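Local coordinates for CpuTA1 (Curtobacterium pusillum, PDB 5K3W), which is a pyridoxal-5'-phosphate-binding protein of the class IV aminotransferase family, with two protein chains in its assembly, at residues G148-T153 / L281-Y286; F240-E245 / A294-Y299. One frame throughout, in Å; residues are numbered along the deposited sequence.

Contact 1 of 2, residues G148-T153 / L281-Y286; sequences GIRVVT and LDDREY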
ATOM      1  N   GLY A 148      10.060 -26.714  -6.373  1.00 28.20           N
ATOM      2  CA  GLY A 148       8.627 -26.843  -6.568  1.00 25.77           C
ATOM      3  C   GLY A 148       7.782 -26.082  -5.565  1.00 28.89           C
ATOM      4  O   GLY A 148       8.119 -26.036  -4.379  1.00 27.95           O
ATOM      5  N   ILE A 149       6.686 -25.472  -6.039  1.00 27.45           N
ATOM      6  CA  ILE A 149       5.714 -24.776  -5.204  1.00 19.31           C
ATOM      7  C   ILE A 149       4.313 -25.134  -5.684  1.00 27.04           C
ATOM      8  O   ILE A 149       4.094 -25.390  -6.872  1.00 32.28           O
ATOM      9  CB  ILE A 149       5.879 -23.236  -5.243  1.00 24.32           C
ATOM     10  CG1 ILE A 149       5.950 -22.740  -6.688  1.00 19.29           C
ATOM     11  CG2 ILE A 149       7.079 -22.767  -4.443  1.00 20.15           C
ATOM     12  CD1 ILE A 149       5.945 -21.223  -6.809  1.00 18.24           C
ATOM     13  N   ARG A 150       3.361 -25.143  -4.752  1.00 22.08           N
ATOM     14  CA  ARG A 150       1.943 -25.214  -5.077  1.00 20.19           C
ATOM     15  C   ARG A 150       1.350 -23.808  -5.153  1.00 24.37           C
ATOM     16  O   ARG A 150       1.613 -22.959  -4.295  1.00 20.76           O
ATOM     17  CB  ARG A 150       1.191 -26.032  -4.024  1.00 24.11           C
ATOM     18  CG  ARG A 150       1.732 -27.438  -3.814  1.00 25.28           C
ATOM     19  CD  ARG A 150       0.957 -28.198  -2.724  1.00 20.29           C
ATOM     20  NE  ARG A 150      -0.475 -28.334  -2.999  1.00 25.57           N
ATOM     21  CZ  ARG A 150      -1.015 -29.275  -3.771  1.00 26.16           C
ATOM     22  NH1 ARG A 150      -0.256 -30.176  -4.374  1.00 23.05           N
ATOM     23  NH2 ARG A 150      -2.323 -29.308  -3.959  1.00 34.86           N
ATOM     24  N   VAL A 151       0.530 -23.569  -6.172  1.00 18.74           N
ATOM     25  CA  VAL A 151       0.001 -22.238  -6.419  1.00 19.54           C
ATOM     26  C   VAL A 151      -1.517 -22.297  -6.589  1.00 21.66           C
ATOM     27  O   VAL A 151      -2.083 -23.316  -6.989  1.00 18.04           O
ATOM     28  CB  VAL A 151       0.689 -21.599  -7.656  1.00 17.89           C
ATOM     29  CG1 VAL A 151       0.210 -20.164  -7.875  1.00 14.69           C
ATOM     30  CG2 VAL A 151       2.207 -21.633  -7.487  1.00 13.02           C
ATOM     31  N   VAL A 152      -2.177 -21.183  -6.293  1.00 20.19           N
ATOM     32  CA  VAL A 152      -3.614 -21.056  -6.491  1.00 21.47           C
ATOM     33  C   VAL A 152      -3.875 -19.778  -7.267  1.00 18.92           C
ATOM     34  O   VAL A 152      -3.093 -18.828  -7.204  1.00 20.55           O
ATOM     35  CB  VAL A 152      -4.386 -21.057  -5.151  1.00 18.94           C
ATOM     36  CG1 VAL A 152      -4.175 -22.363  -4.429  1.00 16.81           C
ATOM     37  CG2 VAL A 152      -3.926 -19.910  -4.264  1.00 20.22           C
ATOM     38  N   THR A 153      -4.969 -19.759  -8.017  1.00 20.52           N
ATOM     39  CA  THR A 153      -5.380 -18.537  -8.696  1.00 22.58           C
ATOM     40  C   THR A 153      -6.340 -17.741  -7.815  1.00 22.65           C
ATOM     41  O   THR A 153      -7.203 -18.309  -7.135  1.00 20.36           O
ATOM     42  CB  THR A 153      -6.019 -18.836 -10.057  1.00 19.81           C
ATOM     43  OG1 THR A 153      -7.009 -19.855  -9.923  1.00 20.89           O
ATOM     44  CG2 THR A 153      -4.977 -19.303 -11.034  1.00 16.15           C
ATOM     45  N   LEU A 281      -1.500 -26.188  -9.506  1.00 27.58           N
ATOM     46  CA  LEU A 281      -2.204 -24.920  -9.628  1.00 29.22           C
ATOM     47  C   LEU A 281      -3.664 -25.209  -9.319  1.00 32.71           C
ATOM     48  O   LEU A 281      -4.327 -25.935 -10.065  1.00 32.76           O
ATOM     49  CB  LEU A 281      -2.033 -24.314 -11.018  1.00 22.73           C
ATOM     50  CG  LEU A 281      -2.705 -22.949 -11.193  1.00 30.72           C
ATOM     51  CD1 LEU A 281      -2.058 -21.948 -10.246  1.00 26.53           C
ATOM     52  CD2 LEU A 281      -2.671 -22.451 -12.658  1.00 18.00           C
ATOM     53  N   ASP A 282      -4.151 -24.672  -8.205  1.00 29.41           N
ATOM     54  CA  ASP A 282      -5.505 -24.954  -7.751  1.00 31.00           C
ATOM     55  C   ASP A 282      -5.744 -26.460  -7.671  1.00 34.05           C
ATOM     56  O   ASP A 282      -6.787 -26.973  -8.077  1.00 39.05           O
ATOM     57  CB  ASP A 282      -6.529 -24.283  -8.659  1.00 21.13           C
ATOM     58  CG  ASP A 282      -6.477 -22.774  -8.575  1.00 35.75           C
ATOM     59  OD1 ASP A 282      -6.176 -22.235  -7.480  1.00 28.77           O
ATOM     60  OD2 ASP A 282      -6.747 -22.126  -9.610  1.00 33.58           O
ATOM     61  N   ASP A 283      -4.754 -27.181  -7.163  1.00 31.37           N
ATOM     62  CA  ASP A 283      -4.837 -28.619  -6.919  1.00 44.65           C
ATOM     63  C   ASP A 283      -4.874 -29.473  -8.188  1.00 44.37           C
ATOM     64  O   ASP A 283      -4.916 -30.706  -8.076  1.00 45.25           O
ATOM     65  CB  ASP A 283      -6.047 -28.973  -6.047  1.00 49.42           C
ATOM     66  CG  ASP A 283      -5.947 -28.375  -4.655  1.00 61.17           C
ATOM     67  OD1 ASP A 283      -4.872 -28.516  -4.021  1.00 45.81           O
ATOM     68  OD2 ASP A 283      -6.934 -27.749  -4.203  1.00 62.40           O
ATOM     69  N   ARG A 284      -4.860 -28.877  -9.383  1.00 32.26           N
ATOM     70  CA  ARG A 284      -4.491 -29.632 -10.571  1.00 25.21           C
ATOM     71  C   ARG A 284      -2.976 -29.786 -10.585  1.00 25.92           C
ATOM     72  O   ARG A 284      -2.251 -28.815 -10.355  1.00 22.95           O
ATOM     73  CB  ARG A 284      -4.979 -28.940 -11.844  1.00 25.05           C
ATOM     74  CG  ARG A 284      -4.280 -29.452 -13.106  1.00 30.24           C
ATOM     75  CD  ARG A 284      -4.916 -28.934 -14.406  1.00 34.81           C
ATOM     76  NE  ARG A 284      -6.152 -29.642 -14.736  1.00 31.36           N
ATOM     77  CZ  ARG A 284      -7.367 -29.124 -14.584  1.00 54.28           C
ATOM     78  NH1 ARG A 284      -8.439 -29.846 -14.905  1.00 39.58           N
ATOM     79  NH2 ARG A 284      -7.507 -27.879 -14.121  1.00 48.19           N
ATOM     80  N   GLU A 285      -2.499 -31.011 -10.818  1.00 27.10           N
ATOM     81  CA  GLU A 285      -1.067 -31.287 -10.838  1.00 20.40           C
ATOM     82  C   GLU A 285      -0.451 -30.879 -12.165  1.00 24.34           C
ATOM     83  O   GLU A 285      -1.073 -30.988 -13.225  1.00 23.55           O
ATOM     84  CB  GLU A 285      -0.770 -32.767 -10.616  1.00 24.88           C
ATOM     85  CG  GLU A 285      -1.745 -33.474  -9.695  1.00 45.00           C
ATOM     86  CD  GLU A 285      -1.189 -33.675  -8.306  1.00 38.00           C
ATOM     87  OE1 GLU A 285      -0.234 -32.962  -7.928  1.00 41.67           O
ATOM     88  OE2 GLU A 285      -1.700 -34.562  -7.604  1.00 33.15           O
ATOM     89  N   TYR A 286       0.798 -30.437 -12.094  1.00 23.80           N
ATOM     90  CA  TYR A 286       1.593 -30.078 -13.247  1.00 21.38           C
ATOM     91  C   TYR A 286       2.959 -30.737 -13.131  1.00 31.59           C
ATOM     92  O   TYR A 286       3.546 -30.765 -12.039  1.00 30.71           O
ATOM     93  CB  TYR A 286       1.740 -28.552 -13.351  1.00 24.90           C
ATOM     94  CG  TYR A 286       0.451 -27.876 -13.756  1.00 20.08           C
ATOM     95  CD1 TYR A 286      -0.563 -27.675 -12.837  1.00 22.31           C
ATOM     96  CD2 TYR A 286       0.235 -27.479 -15.070  1.00 19.58           C
ATOM     97  CE1 TYR A 286      -1.755 -27.080 -13.205  1.00 26.21           C
ATOM     98  CE2 TYR A 286      -0.947 -26.880 -15.444  1.00 23.27           C
ATOM     99  CZ  TYR A 286      -1.939 -26.686 -14.505  1.00 22.76           C
ATOM    100  OH  TYR A 286      -3.121 -26.101 -14.864  1.00 27.30           O
TER
HETATM  101  O   HOH W   1      -2.432 -25.648  -5.679  1.00 26.63           O

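Contact 2 of 2, residues F240-E245 / A294-Y299; sequences FDFFEE and ADLNAY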
ATOM      1  N   PHE A 240      13.416 -15.448 -20.631  1.00 29.41           N
ATOM      2  CA  PHE A 240      13.282 -15.516 -22.078  1.00 27.73           C
ATOM      3  C   PHE A 240      14.642 -15.706 -22.741  1.00 32.09           C
ATOM      4  O   PHE A 240      14.775 -16.476 -23.701  1.00 34.64           O
ATOM      5  CB  PHE A 240      12.580 -14.266 -22.603  1.00 26.80           C
ATOM      6  CG  PHE A 240      11.077 -14.376 -22.587  1.00 26.91           C
ATOM      7  CD1 PHE A 240      10.459 -15.386 -21.869  1.00 24.00           C
ATOM      8  CD2 PHE A 240      10.287 -13.497 -23.309  1.00 22.96           C
ATOM      9  CE1 PHE A 240       9.082 -15.500 -21.851  1.00 20.39           C
ATOM     10  CE2 PHE A 240       8.908 -13.612 -23.299  1.00 22.14           C
ATOM     11  CZ  PHE A 240       8.308 -14.616 -22.564  1.00 20.19           C
ATOM     12  N   ASP A 241      15.673 -15.028 -22.234  1.00 31.79           N
ATOM     13  CA  ASP A 241      16.993 -15.197 -22.825  1.00 30.62           C
ATOM     14  C   ASP A 241      17.428 -16.652 -22.751  1.00 37.32           C
ATOM     15  O   ASP A 241      17.945 -17.209 -23.729  1.00 35.66           O
ATOM     16  CB  ASP A 241      18.007 -14.283 -22.137  1.00 25.42           C
ATOM     17  CG  ASP A 241      17.837 -12.832 -22.538  1.00 39.45           C
ATOM     18  OD1 ASP A 241      18.440 -11.943 -21.886  1.00 35.69           O
ATOM     19  OD2 ASP A 241      17.088 -12.583 -23.512  1.00 35.56           O
ATOM     20  N   PHE A 242      17.202 -17.293 -21.603  1.00 32.99           N
ATOM     21  CA  PHE A 242      17.582 -18.691 -21.455  1.00 32.99           C
ATOM     22  C   PHE A 242      16.900 -19.551 -22.509  1.00 36.16           C
ATOM     23  O   PHE A 242      17.560 -20.319 -23.221  1.00 38.86           O
ATOM     24  CB  PHE A 242      17.245 -19.172 -20.044  1.00 29.60           C
ATOM     25  CG  PHE A 242      17.323 -20.662 -19.866  1.00 27.79           C
ATOM     26  CD1 PHE A 242      18.488 -21.261 -19.426  1.00 28.79           C
ATOM     27  CD2 PHE A 242      16.225 -21.463 -20.127  1.00 30.94           C
ATOM     28  CE1 PHE A 242      18.560 -22.628 -19.253  1.00 26.69           C
ATOM     29  CE2 PHE A 242      16.292 -22.832 -19.959  1.00 26.61           C
ATOM     30  CZ  PHE A 242      17.463 -23.415 -19.524  1.00 31.88           C
ATOM     31  N   PHE A 243      15.576 -19.413 -22.644  1.00 32.82           N
ATOM     32  CA  PHE A 243      14.823 -20.303 -23.528  1.00 35.17           C
ATOM     33  C   PHE A 243      15.125 -20.038 -25.004  1.00 32.54           C
ATOM     34  O   PHE A 243      15.210 -20.979 -25.797  1.00 33.62           O
ATOM     35  CB  PHE A 243      13.324 -20.187 -23.245  1.00 28.15           C
ATOM     36  CG  PHE A 243      12.866 -21.008 -22.063  1.00 27.19           C
ATOM     37  CD1 PHE A 243      12.869 -22.394 -22.123  1.00 23.59           C
ATOM     38  CD2 PHE A 243      12.421 -20.395 -20.904  1.00 25.37           C
ATOM     39  CE1 PHE A 243      12.447 -23.157 -21.049  1.00 25.07           C
ATOM     40  CE2 PHE A 243      11.999 -21.150 -19.814  1.00 26.17           C
ATOM     41  CZ  PHE A 243      12.010 -22.536 -19.887  1.00 28.84           C
ATOM     42  N   GLU A 244      15.274 -18.775 -25.402  1.00 35.08           N
ATOM     43  CA  GLU A 244      15.662 -18.502 -26.783  1.00 33.59           C
ATOM     44  C   GLU A 244      17.002 -19.150 -27.114  1.00 48.15           C
ATOM     45  O   GLU A 244      17.164 -19.751 -28.184  1.00 38.47           O
ATOM     46  CB  GLU A 244      15.715 -16.999 -27.028  1.00 29.27           C
ATOM     47  CG  GLU A 244      14.335 -16.372 -27.174  1.00 36.20           C
ATOM     48  CD  GLU A 244      14.332 -14.889 -26.847  1.00 46.00           C
ATOM     49  OE1 GLU A 244      13.322 -14.400 -26.299  1.00 40.54           O
ATOM     50  OE2 GLU A 244      15.345 -14.211 -27.134  1.00 59.37           O
ATOM     51  N   GLU A 245      17.969 -19.059 -26.191  1.00 47.57           N
ATOM     52  CA  GLU A 245      19.275 -19.680 -26.397  1.00 44.98           C
ATOM     53  C   GLU A 245      19.160 -21.173 -26.662  1.00 45.89           C
ATOM     54  O   GLU A 245      20.030 -21.753 -27.318  1.00 50.27           O
ATOM     55  CB  GLU A 245      20.166 -19.448 -25.181  1.00 49.72           C
ATOM     56  CG  GLU A 245      21.383 -18.599 -25.445  1.00 55.24           C
ATOM     57  CD  GLU A 245      22.321 -18.570 -24.251  1.00 69.89           C
ATOM     58  OE1 GLU A 245      22.104 -19.363 -23.306  1.00 64.85           O
ATOM     59  OE2 GLU A 245      23.271 -17.758 -24.257  1.00 77.97           O
ATOM     60  N   ALA A 294      16.466 -26.847 -13.041  1.00 29.90           N
ATOM     61  CA  ALA A 294      17.790 -26.681 -12.451  1.00 36.41           C
ATOM     62  C   ALA A 294      18.723 -25.944 -13.405  1.00 30.75           C
ATOM     63  O   ALA A 294      19.535 -25.117 -12.975  1.00 33.46           O
ATOM     64  CB  ALA A 294      18.374 -28.046 -12.067  1.00 24.78           C
ATOM     65  N   ASP A 295      18.623 -26.229 -14.704  1.00 24.43           N
ATOM     66  CA  ASP A 295      19.423 -25.488 -15.671  1.00 28.78           C
ATOM     67  C   ASP A 295      18.986 -24.031 -15.739  1.00 35.21           C
ATOM     68  O   ASP A 295      19.821 -23.128 -15.874  1.00 37.45           O
ATOM     69  CB  ASP A 295      19.322 -26.135 -17.055  1.00 36.29           C
ATOM     70  CG  ASP A 295      20.010 -27.493 -17.128  1.00 45.98           C
ATOM     71  OD1 ASP A 295      20.637 -27.902 -16.121  1.00 44.71           O
ATOM     72  OD2 ASP A 295      19.945 -28.139 -18.203  1.00 47.59           O
ATOM     73  N   LEU A 296      17.679 -23.783 -15.677  1.00 31.69           N
ATOM     74  CA  LEU A 296      17.186 -22.413 -15.689  1.00 32.01           C
ATOM     75  C   LEU A 296      17.756 -21.629 -14.514  1.00 30.02           C
ATOM     76  O   LEU A 296      18.296 -20.524 -14.677  1.00 23.21           O
ATOM     77  CB  LEU A 296      15.660 -22.428 -15.647  1.00 25.89           C
ATOM     78  CG  LEU A 296      14.972 -21.075 -15.682  1.00 24.04           C
ATOM     79  CD1 LEU A 296      15.305 -20.331 -16.969  1.00 25.11           C
ATOM     80  CD2 LEU A 296      13.484 -21.293 -15.542  1.00 30.63           C
ATOM     81  N   ASN A 297      17.664 -22.203 -13.318  1.00 26.31           N
ATOM     82  CA  ASN A 297      18.161 -21.514 -12.140  1.00 30.54           C
ATOM     83  C   ASN A 297      19.674 -21.324 -12.199  1.00 35.53           C
ATOM     84  O   ASN A 297      20.188 -20.269 -11.801  1.00 32.79           O
ATOM     85  CB  ASN A 297      17.725 -22.275 -10.897  1.00 26.57           C
ATOM     86  CG  ASN A 297      16.300 -21.939 -10.509  1.00 28.53           C
ATOM     87  OD1 ASN A 297      15.884 -20.791 -10.647  1.00 29.82           O
ATOM     88  ND2 ASN A 297      15.540 -22.928 -10.054  1.00 22.40           N
ATOM     89  N   ALA A 298      20.400 -22.319 -12.713  1.00 30.55           N
ATOM     90  CA  ALA A 298      21.839 -22.163 -12.876  1.00 30.70           C
ATOM     91  C   ALA A 298      22.158 -21.049 -13.867  1.00 32.36           C
ATOM     92  O   ALA A 298      23.061 -20.234 -13.630  1.00 39.49           O
ATOM     93  CB  ALA A 298      22.467 -23.490 -13.307  1.00 24.62           C
ATOM     94  N   TYR A 299      21.415 -20.973 -14.974  1.00 24.67           N
ATOM     95  CA  TYR A 299      21.573 -19.830 -15.868  1.00 23.04           C
ATOM     96  C   TYR A 299      21.252 -18.532 -15.148  1.00 25.77           C
ATOM     97  O   TYR A 299      22.011 -17.563 -15.223  1.00 31.13           O
ATOM     98  CB  TYR A 299      20.683 -19.972 -17.100  1.00 23.91           C
ATOM     99  CG  TYR A 299      20.718 -18.744 -17.993  1.00 33.83           C
ATOM    100  CD1 TYR A 299      21.658 -18.624 -19.009  1.00 36.12           C
ATOM    101  CD2 TYR A 299      19.814 -17.702 -17.821  1.00 29.11           C
ATOM    102  CE1 TYR A 299      21.697 -17.508 -19.820  1.00 36.21           C
ATOM    103  CE2 TYR A 299      19.850 -16.581 -18.626  1.00 28.90           C
ATOM    104  CZ  TYR A 299      20.790 -16.486 -19.628  1.00 36.44           C
ATOM    105  OH  TYR A 299      20.829 -15.365 -20.446  1.00 41.29           O
TER
HETATM  106  O   HOH W   2      20.184 -12.795 -19.592  1.00 33.04           O

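Contact 1 of 2, residues G148-T153 / L281-Y286
The guanidinium of Arg150 meets the carboxylate of Asp283 at its edge: Asp283 OD1 lies in the guanidinium plane, 2.7 Å from Arg150 NH2, and the two flat groups are turned 31° apart. This is a salt bridge whose N-H...O angle is only 119°, so the hydrogen bond within it is weak. The arginine chain reaches the turn by bending at chi3 (59°). The carboxylate of Asp282 faces the other end of the strand segment. Thr153 N donates to Asp282 OD1 at 2.8 Å, on the syn side and tilted out of the carboxylate plane, and the same oxygen lies against CA and CB of Val152. Asp282 OD2 turns to the hydroxyl of Thr153, at an OG1-OD2 separation of 2.3 Å that is too short to be taken literally, and has a second partner in the salt bridge to Arg261. Residues 281-284 form a type I' turn, the tip of a two-residue beta hairpin closed by the paired backbone bonds of Leu281 and Arg284. It joins the short strands 280-281 and 284-285, and strand 280-281 runs parallel to strand 149-155 in a mixed sheet. Val151 pairs with Leu281 in this register. Val151 O accepts the N-H of Asp282 (N to O 2.8 Å), receives a CA-H contact from Leu281 and takes a bond from a water. That water also accepts the N-H of Asp283, a longer link of 3.2 Å from Asp283 N to the water oxygen, so the turn is tied to the strand both directly and through water. On the sheet face carrying Val151 and Leu281, the methyl Leu281 CD1 packs on Val151 CG1 at 3.7 Å, and Ile197 of the neighbouring strand 195-199 touches both side chains.

Contact 2 of 2, residues F240-E245 / A294-Y299
Aromatic and CH-pi contacts carry this crossing of helix 234-245 and helix 290-307, whose short segments approach to 10.2 Å with 120° between their directions. Phe242 wedges between Leu296 and Tyr299. Leu296 CD1 sits over one face of the Phe242 ring, 3.8 Å from the centroid and displaced toward the rim. An edge of the same ring is turned to the face of Tyr299 in an offset edge-to-face pair, centroids 5.6 Å apart and planes at 63°. Tyr299 holds CG anti to its backbone N (chi1 175°), which lays its ring under Phe242 CB; the like torsion of Phe242 sends its own ring to Leu296, and the two side chains slide past each other in opposite directions. Among apolar contacts, Phe242 CD1 meets Tyr299 CB at 3.4 Å; the ring of Phe243 lies against Phe242 and, more distantly, Leu296. Polar contact is confined to the margin: a water donates to Asp241 OD1 and lies 2.8 Å from Tyr299 OH, while Asp295 is salt-bridged to Arg246. With no direct hydrogen bond between the segments and only water linking Tyr299 to Asp241, the helices are held chiefly by ring and methyl packing, which depends on how the rings are turned rather than on directional bonds.

How the contacts relate
Both contacts are partly buried and lie in different parts of the fold, their centres 22 Å apart and their nearest atoms about 8 Å. Contact 1 joins a strand to a hairpin turn and its contacts are mostly polar, with a small apolar patch on one sheet face. Contact 2 joins two helices and is mainly aromatic and aliphatic, its charged groups kept to the margin. No element is shared, but strand 284-285 is followed along the chain by helix 290-307. Each uses one ordered water, bonded to backbone in contact 1 and to side chains in contact 2. Neither reaches the bound pyridoxal-5'-phosphate: the side chains of Val151 and Leu296 lie about 13 and 12 Å from it.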